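Putative exotoxin (superantigen) (Streptococcus pyogenes, PDB 1TY0) probably acts as a superantigen toxin, and can use one common surface both for binding the T-cell receptor and for pairing with a second copy of itself. Local coordinates at residues A[38-43]-A[68-73]; A[133-138]-A[187-192]. All coordinates share one frame; numbering follows the deposited sequence.

Interaction 1 of 2, residues A[38-43]-A[68-73]; sequences FYIDIS and QKVNIF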
loop_
_atom_site.group_PDB
_atom_site.type_symbol
_atom_site.label_atom_id
_atom_site.label_comp_id
_atom_site.label_asym_id
_atom_site.label_seq_id
_atom_site.Cartn_x
_atom_site.Cartn_y
_atom_site.Cartn_z
ATOM N N PHE A 38 8.441 18.885 -3.369
ATOM C CA PHE A 38 7.275 19.313 -4.132
ATOM C C PHE A 38 6.150 19.208 -3.106
ATOM O O PHE A 38 6.051 18.189 -2.424
ATOM C CB PHE A 38 6.903 18.316 -5.238
ATOM C CG PHE A 38 7.815 18.311 -6.429
ATOM C CD1 PHE A 38 7.570 19.152 -7.510
ATOM C CD2 PHE A 38 8.872 17.408 -6.504
ATOM C CE1 PHE A 38 8.364 19.090 -8.657
ATOM C CE2 PHE A 38 9.674 17.341 -7.648
ATOM C CZ PHE A 38 9.413 18.186 -8.724
ATOM N N TYR A 39 5.324 20.241 -2.964
ATOM C CA TYR A 39 4.175 20.144 -2.065
ATOM C C TYR A 39 2.986 20.234 -3.001
ATOM O O TYR A 39 2.661 21.306 -3.510
ATOM C CB TYR A 39 4.179 21.269 -1.029
ATOM C CG TYR A 39 5.216 21.016 0.034
ATOM C CD1 TYR A 39 5.055 19.976 0.953
ATOM C CD2 TYR A 39 6.401 21.746 0.064
ATOM C CE1 TYR A 39 6.053 19.666 1.870
ATOM C CE2 TYR A 39 7.409 21.441 0.978
ATOM C CZ TYR A 39 7.227 20.400 1.874
ATOM O OH TYR A 39 8.230 20.074 2.763
ATOM N N ILE A 40 2.358 19.084 -3.230
ATOM C CA ILE A 40 1.246 18.953 -4.169
ATOM C C ILE A 40 -0.096 18.710 -3.499
ATOM O O ILE A 40 -0.219 17.894 -2.585
ATOM C CB ILE A 40 1.513 17.781 -5.151
ATOM C CG1 ILE A 40 2.939 17.866 -5.710
ATOM C CG2 ILE A 40 0.479 17.778 -6.256
ATOM C CD1 ILE A 40 3.288 19.169 -6.374
ATOM N N ASP A 41 -1.110 19.416 -3.976
ATOM C CA ASP A 41 -2.444 19.290 -3.426
ATOM C C ASP A 41 -3.275 18.167 -4.049
ATOM O O ASP A 41 -3.393 18.076 -5.270
ATOM C CB ASP A 41 -3.184 20.612 -3.600
ATOM C CG ASP A 41 -4.543 20.610 -2.934
ATOM O OD1 ASP A 41 -4.675 19.966 -1.876
ATOM O OD2 ASP A 41 -5.473 21.263 -3.454
ATOM N N ILE A 42 -3.834 17.300 -3.209
ATOM C CA ILE A 42 -4.713 16.241 -3.707
ATOM C C ILE A 42 -6.035 16.290 -2.930
ATOM O O ILE A 42 -6.800 15.321 -2.904
ATOM C CB ILE A 42 -4.074 14.826 -3.586
ATOM C CG1 ILE A 42 -3.820 14.464 -2.124
ATOM C CG2 ILE A 42 -2.778 14.783 -4.380
ATOM C CD1 ILE A 42 -3.418 13.013 -1.933
ATOM N N SER A 43 -6.306 17.443 -2.319
ATOM C CA SER A 43 -7.515 17.630 -1.514
ATOM C C SER A 43 -8.810 17.288 -2.245
ATOM O O SER A 43 -9.730 16.723 -1.649
ATOM C CB SER A 43 -7.598 19.076 -1.000
ATOM O OG SER A 43 -6.491 19.399 -0.174
ATOM N N GLN A 68 1.717 24.600 -11.437
ATOM C CA GLN A 68 1.810 23.799 -12.647
ATOM C C GLN A 68 1.072 22.521 -12.251
ATOM O O GLN A 68 1.089 22.136 -11.078
ATOM C CB GLN A 68 3.274 23.470 -12.953
ATOM C CG GLN A 68 3.501 22.591 -14.172
ATOM C CD GLN A 68 4.963 22.200 -14.344
ATOM O OE1 GLN A 68 5.863 22.830 -13.775
ATOM N NE2 GLN A 68 5.209 21.159 -15.141
ATOM N N LYS A 69 0.411 21.879 -13.209
ATOM C CA LYS A 69 -0.300 20.639 -12.930
ATOM C C LYS A 69 0.655 19.475 -13.148
ATOM O O LYS A 69 1.415 19.452 -14.120
ATOM C CB LYS A 69 -1.515 20.491 -13.851
ATOM C CG LYS A 69 -2.605 21.527 -13.618
ATOM C CD LYS A 69 -3.155 21.436 -12.204
ATOM C CE LYS A 69 -4.246 22.475 -11.962
ATOM N NZ LYS A 69 -3.732 23.865 -12.085
ATOM N N VAL A 70 0.628 18.514 -12.234
ATOM C CA VAL A 70 1.502 17.357 -12.344
ATOM C C VAL A 70 0.788 16.067 -11.996
ATOM O O VAL A 70 -0.294 16.074 -11.405
ATOM C CB VAL A 70 2.724 17.477 -11.400
ATOM C CG1 VAL A 70 3.586 18.669 -11.797
ATOM C CG2 VAL A 70 2.258 17.618 -9.959
ATOM N N ASN A 71 1.402 14.958 -12.394
ATOM C CA ASN A 71 0.886 13.638 -12.077
ATOM C C ASN A 71 1.813 13.055 -11.034
ATOM O O ASN A 71 3.017 13.337 -11.021
ATOM C CB ASN A 71 0.873 12.743 -13.309
ATOM C CG ASN A 71 -0.128 13.210 -14.340
ATOM O OD1 ASN A 71 -1.202 13.688 -13.989
ATOM N ND2 ASN A 71 0.214 13.066 -15.618
ATOM N N ILE A 72 1.248 12.234 -10.160
ATOM C CA ILE A 72 2.013 11.620 -9.097
ATOM C C ILE A 72 1.899 10.108 -9.136
ATOM O O ILE A 72 0.800 9.561 -9.237
ATOM C CB ILE A 72 1.494 12.055 -7.709
ATOM C CG1 ILE A 72 1.591 13.571 -7.561
ATOM C CG2 ILE A 72 2.279 11.330 -6.609
ATOM C CD1 ILE A 72 0.896 14.100 -6.314
ATOM N N PHE A 73 3.043 9.442 -9.081
ATOM C CA PHE A 73 3.069 7.986 -8.990
ATOM C C PHE A 73 4.302 7.698 -8.160
ATOM O O PHE A 73 5.420 7.619 -8.682
ATOM C CB PHE A 73 3.194 7.284 -10.339
ATOM C CG PHE A 73 2.870 5.816 -10.261
ATOM C CD1 PHE A 73 3.785 4.921 -9.715
ATOM C CD2 PHE A 73 1.622 5.342 -10.649
ATOM C CE1 PHE A 73 3.456 3.575 -9.553
ATOM C CE2 PHE A 73 1.285 3.996 -10.491
ATOM C CZ PHE A 73 2.207 3.114 -9.939
#

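Interaction 2 of 2, residues A[133-138]-A[187-192]; sequences EFDFKI and FKKYKD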
loop_
_atom_site.group_PDB
_atom_site.type_symbol
_atom_site.label_atom_id
_atom_site.label_comp_id
_atom_site.label_asym_id
_atom_site.label_seq_id
_atom_site.Cartn_x
_atom_site.Cartn_y
_atom_site.Cartn_z
ATOM N N GLU A 133 7.586 4.590 -11.659
ATOM C CA GLU A 133 6.321 3.941 -11.995
ATOM C C GLU A 133 6.566 2.678 -12.812
ATOM O O GLU A 133 5.971 1.627 -12.557
ATOM C CB GLU A 133 5.413 4.885 -12.786
ATOM C CG GLU A 133 4.080 4.241 -13.151
ATOM C CD GLU A 133 3.115 5.192 -13.830
ATOM O OE1 GLU A 133 3.303 6.426 -13.734
ATOM O OE2 GLU A 133 2.150 4.697 -14.453
ATOM N N PHE A 134 7.444 2.783 -13.801
ATOM C CA PHE A 134 7.750 1.632 -14.644
ATOM C C PHE A 134 8.386 0.518 -13.808
ATOM O O PHE A 134 8.009 -0.649 -13.922
ATOM C CB PHE A 134 8.701 2.050 -15.765
ATOM C CG PHE A 134 8.780 1.060 -16.889
ATOM C CD1 PHE A 134 9.508 -0.114 -16.747
ATOM C CD2 PHE A 134 8.107 1.294 -18.084
ATOM C CE1 PHE A 134 9.567 -1.047 -17.779
ATOM C CE2 PHE A 134 8.161 0.368 -19.121
ATOM C CZ PHE A 134 8.893 -0.805 -18.965
ATOM N N ASP A 135 9.341 0.892 -12.959
ATOM C CA ASP A 135 10.048 -0.063 -12.112
ATOM C C ASP A 135 9.089 -0.788 -11.170
ATOM O O ASP A 135 9.108 -2.015 -11.066
ATOM C CB ASP A 135 11.142 0.677 -11.325
ATOM C CG ASP A 135 12.080 -0.261 -10.585
ATOM O OD1 ASP A 135 12.231 -1.425 -11.010
ATOM O OD2 ASP A 135 12.692 0.180 -9.588
ATOM N N PHE A 136 8.242 -0.031 -10.486
ATOM C CA PHE A 136 7.276 -0.632 -9.574
ATOM C C PHE A 136 6.377 -1.639 -10.286
ATOM O O PHE A 136 6.204 -2.767 -9.823
ATOM C CB PHE A 136 6.399 0.446 -8.938
ATOM C CG PHE A 136 5.190 -0.102 -8.237
ATOM C CD1 PHE A 136 5.310 -0.750 -7.010
ATOM C CD2 PHE A 136 3.932 -0.006 -8.830
ATOM C CE1 PHE A 136 4.187 -1.300 -6.381
ATOM C CE2 PHE A 136 2.811 -0.550 -8.211
ATOM C CZ PHE A 136 2.938 -1.198 -6.985
ATOM N N LYS A 137 5.809 -1.231 -11.415
ATOM C CA LYS A 137 4.906 -2.109 -12.147
ATOM C C LYS A 137 5.581 -3.357 -12.686
ATOM O O LYS A 137 5.027 -4.448 -12.585
ATOM C CB LYS A 137 4.219 -1.336 -13.273
ATOM C CG LYS A 137 3.274 -0.267 -12.739
ATOM C CD LYS A 137 2.505 0.464 -13.837
ATOM C CE LYS A 137 1.443 1.356 -13.199
ATOM N NZ LYS A 137 0.729 2.218 -14.182
ATOM N N ILE A 138 6.780 -3.207 -13.240
ATOM C CA ILE A 138 7.492 -4.364 -13.767
ATOM C C ILE A 138 7.916 -5.304 -12.639
ATOM O O ILE A 138 7.839 -6.521 -12.786
ATOM C CB ILE A 138 8.729 -3.949 -14.594
ATOM C CG1 ILE A 138 9.386 -5.194 -15.201
ATOM C CG2 ILE A 138 9.714 -3.202 -13.726
ATOM C CD1 ILE A 138 10.448 -4.875 -16.227
ATOM N N PHE A 187 13.686 2.918 -1.680
ATOM C CA PHE A 187 13.040 3.883 -2.562
ATOM C C PHE A 187 13.831 5.177 -2.773
ATOM O O PHE A 187 13.516 5.949 -3.671
ATOM C CB PHE A 187 11.644 4.249 -2.032
ATOM C CG PHE A 187 10.691 3.089 -1.916
ATOM C CD1 PHE A 187 10.933 1.878 -2.565
ATOM C CD2 PHE A 187 9.518 3.228 -1.172
ATOM C CE1 PHE A 187 10.018 0.823 -2.472
ATOM C CE2 PHE A 187 8.599 2.184 -1.073
ATOM C CZ PHE A 187 8.849 0.978 -1.725
ATOM N N LYS A 188 14.852 5.418 -1.957
ATOM C CA LYS A 188 15.627 6.647 -2.086
ATOM C C LYS A 188 16.173 6.870 -3.491
ATOM O O LYS A 188 16.357 8.007 -3.913
ATOM C CB LYS A 188 16.774 6.669 -1.068
ATOM C CG LYS A 188 16.639 7.784 -0.035
ATOM C CD LYS A 188 17.678 7.663 1.068
ATOM C CE LYS A 188 17.627 8.854 2.014
ATOM N NZ LYS A 188 16.289 9.035 2.640
ATOM N N LYS A 189 16.424 5.786 -4.217
ATOM C CA LYS A 189 16.938 5.913 -5.579
ATOM C C LYS A 189 16.001 6.748 -6.446
ATOM O O LYS A 189 16.447 7.441 -7.364
ATOM C CB LYS A 189 17.135 4.527 -6.212
ATOM C CG LYS A 189 15.891 3.632 -6.204
ATOM C CD LYS A 189 16.131 2.354 -7.021
ATOM C CE LYS A 189 14.954 1.389 -6.958
ATOM N NZ LYS A 189 14.885 0.623 -5.685
ATOM N N TYR A 190 14.706 6.720 -6.136
ATOM C CA TYR A 190 13.738 7.460 -6.933
ATOM C C TYR A 190 13.792 8.967 -6.729
ATOM O O TYR A 190 13.065 9.705 -7.383
ATOM C CB TYR A 190 12.307 6.946 -6.669
ATOM C CG TYR A 190 12.117 5.464 -6.935
ATOM C CD1 TYR A 190 12.543 4.890 -8.132
ATOM C CD2 TYR A 190 11.498 4.636 -5.990
ATOM C CE1 TYR A 190 12.365 3.533 -8.389
ATOM C CE2 TYR A 190 11.313 3.267 -6.237
ATOM C CZ TYR A 190 11.751 2.726 -7.443
ATOM O OH TYR A 190 11.576 1.389 -7.707
ATOM N N LYS A 191 14.648 9.432 -5.825
ATOM C CA LYS A 191 14.752 10.867 -5.603
ATOM C C LYS A 191 15.302 11.575 -6.839
ATOM O O LYS A 191 15.153 12.788 -6.970
ATOM C CB LYS A 191 15.629 11.175 -4.386
ATOM C CG LYS A 191 14.984 10.790 -3.072
ATOM C CD LYS A 191 15.856 11.153 -1.878
ATOM C CE LYS A 191 16.148 12.642 -1.834
ATOM N NZ LYS A 191 16.804 13.015 -0.545
ATOM N N ASP A 192 15.933 10.834 -7.752
ATOM C CA ASP A 192 16.439 11.482 -8.961
ATOM C C ASP A 192 15.295 11.862 -9.903
ATOM O O ASP A 192 15.514 12.535 -10.912
ATOM C CB ASP A 192 17.457 10.602 -9.703
ATOM C CG ASP A 192 16.900 9.253 -10.111
ATOM O OD1 ASP A 192 15.670 9.121 -10.258
ATOM O OD2 ASP A 192 17.711 8.318 -10.303
#

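Interaction 1 of 2, residues A[38-43]-A[68-73]
D41 OD1, on the strand residue flanked by I40 and I42, both of which touch I72, is gripped twice by S43. Its syn lone pair takes the hydroxyl, with S43 OG 2.6 Å from D41 OD1, while the backbone amide of S43 comes from above the carboxylate plane, S43 N lying 3.0 Å from D41 OD1 and 63° out of that plane. The backbone bond makes an Asx turn, which fixes the chain where strand 37-41 gives way, through the N-cap residue I42, to helix 43-46. S43 OG is also bonded to F50 N.

The other side of this strand illustrates how two segments can meet through branched apolar side chains, with no hydrogen bond between 38-43 and 68-73. The backbones stand well apart, I40 CA being 8.3 Å from V70 CA, and methyl groups bridge the interval. I40 CG2, placed anti to the backbone N, lies 3.7 Å from I72 CD1, the two side chains sliding past each other in opposite directions, and also comes close to V70 CG2. I40 CD1 meets that same methyl, 4.0 Å from V70 CG2, where the side chains meet at a slant. I72 reaches this far because its chain is extended at chi2 (171°), and the same CD1 also touches I42, with I42 CG2 4.2 Å from I72 CD1.

Neighbouring strands enclose the cluster: I30 packs on I40, V23 on I72, and V52 on both I42 and I72. Strands 37-41 and 69-74 each pair antiparallel with 28-33 rather than with each other, so their inward side chains meet across the curled sheet, as in the hydrophobic core of the OB-fold barrel in staphylococcal and streptococcal toxins.

Interaction 2 of 2, residues A[133-138]-A[187-192]
Y190 OH donates to D135 OD2 over a very short 2.5 Å, tying the 3-10 turn at 189-192 to the long helix 131-146 of the beta-grasp domain. The carboxylate oxygen lies at the ring edge, in the ring plane, while the carboxylate itself is turned 68° from that plane. A chi1 of -171° swings the D135 carboxylate away from its own amide nitrogen and out to the tyrosine.

This buried pair is a useful example of a network in which each buried polar group has a named partner. The second oxygen, D135 OD1, forms a salt bridge with R139 NE one helical turn on, and Y190 OH has a further hydrogen-bond partner in Y18 OH. K189 NZ sits 4.5 Å from D135 OD2, too far for a salt bridge but near enough that its charge may favour the anionic carboxylate. Its own salt bridge goes to D176, supplemented by hydrogen bonds to I186 O and Y18 OH.

Elsewhere on the helix, E133 and K137 are matched one turn apart: K137 NZ meets E133 OE2 at 2.9 Å on the anti side, 20° out of the carboxylate plane. K126 takes the other oxygen, E133 OE1, and K123 O accepts from K137 NZ. Back at the tyrosine, the aliphatic part of K189 lies over one ring face, with K189 CG 4.0 Å above the plane of the Y190 ring and over its centre.

In the fold
Interactions 1 and 2 follow one another along the chain, the first closing before the second opens, and each belongs to one of the two domains: the OB-fold for 38-43 with 68-73, the beta-grasp for 133-138 with 187-192. Their centres are about 17 Å apart, yet the two are in contact. Strand 69-74 carries F73 out of the apolar barrel cluster to helix 131-146, where its ring packs against E133, F136 and K137. The second contact lies near the centre of the chain, about 3 Å from it, and the first about 17 Å out. Part of the interface between the two domains is thus built from a barrel strand and the beta-grasp helix.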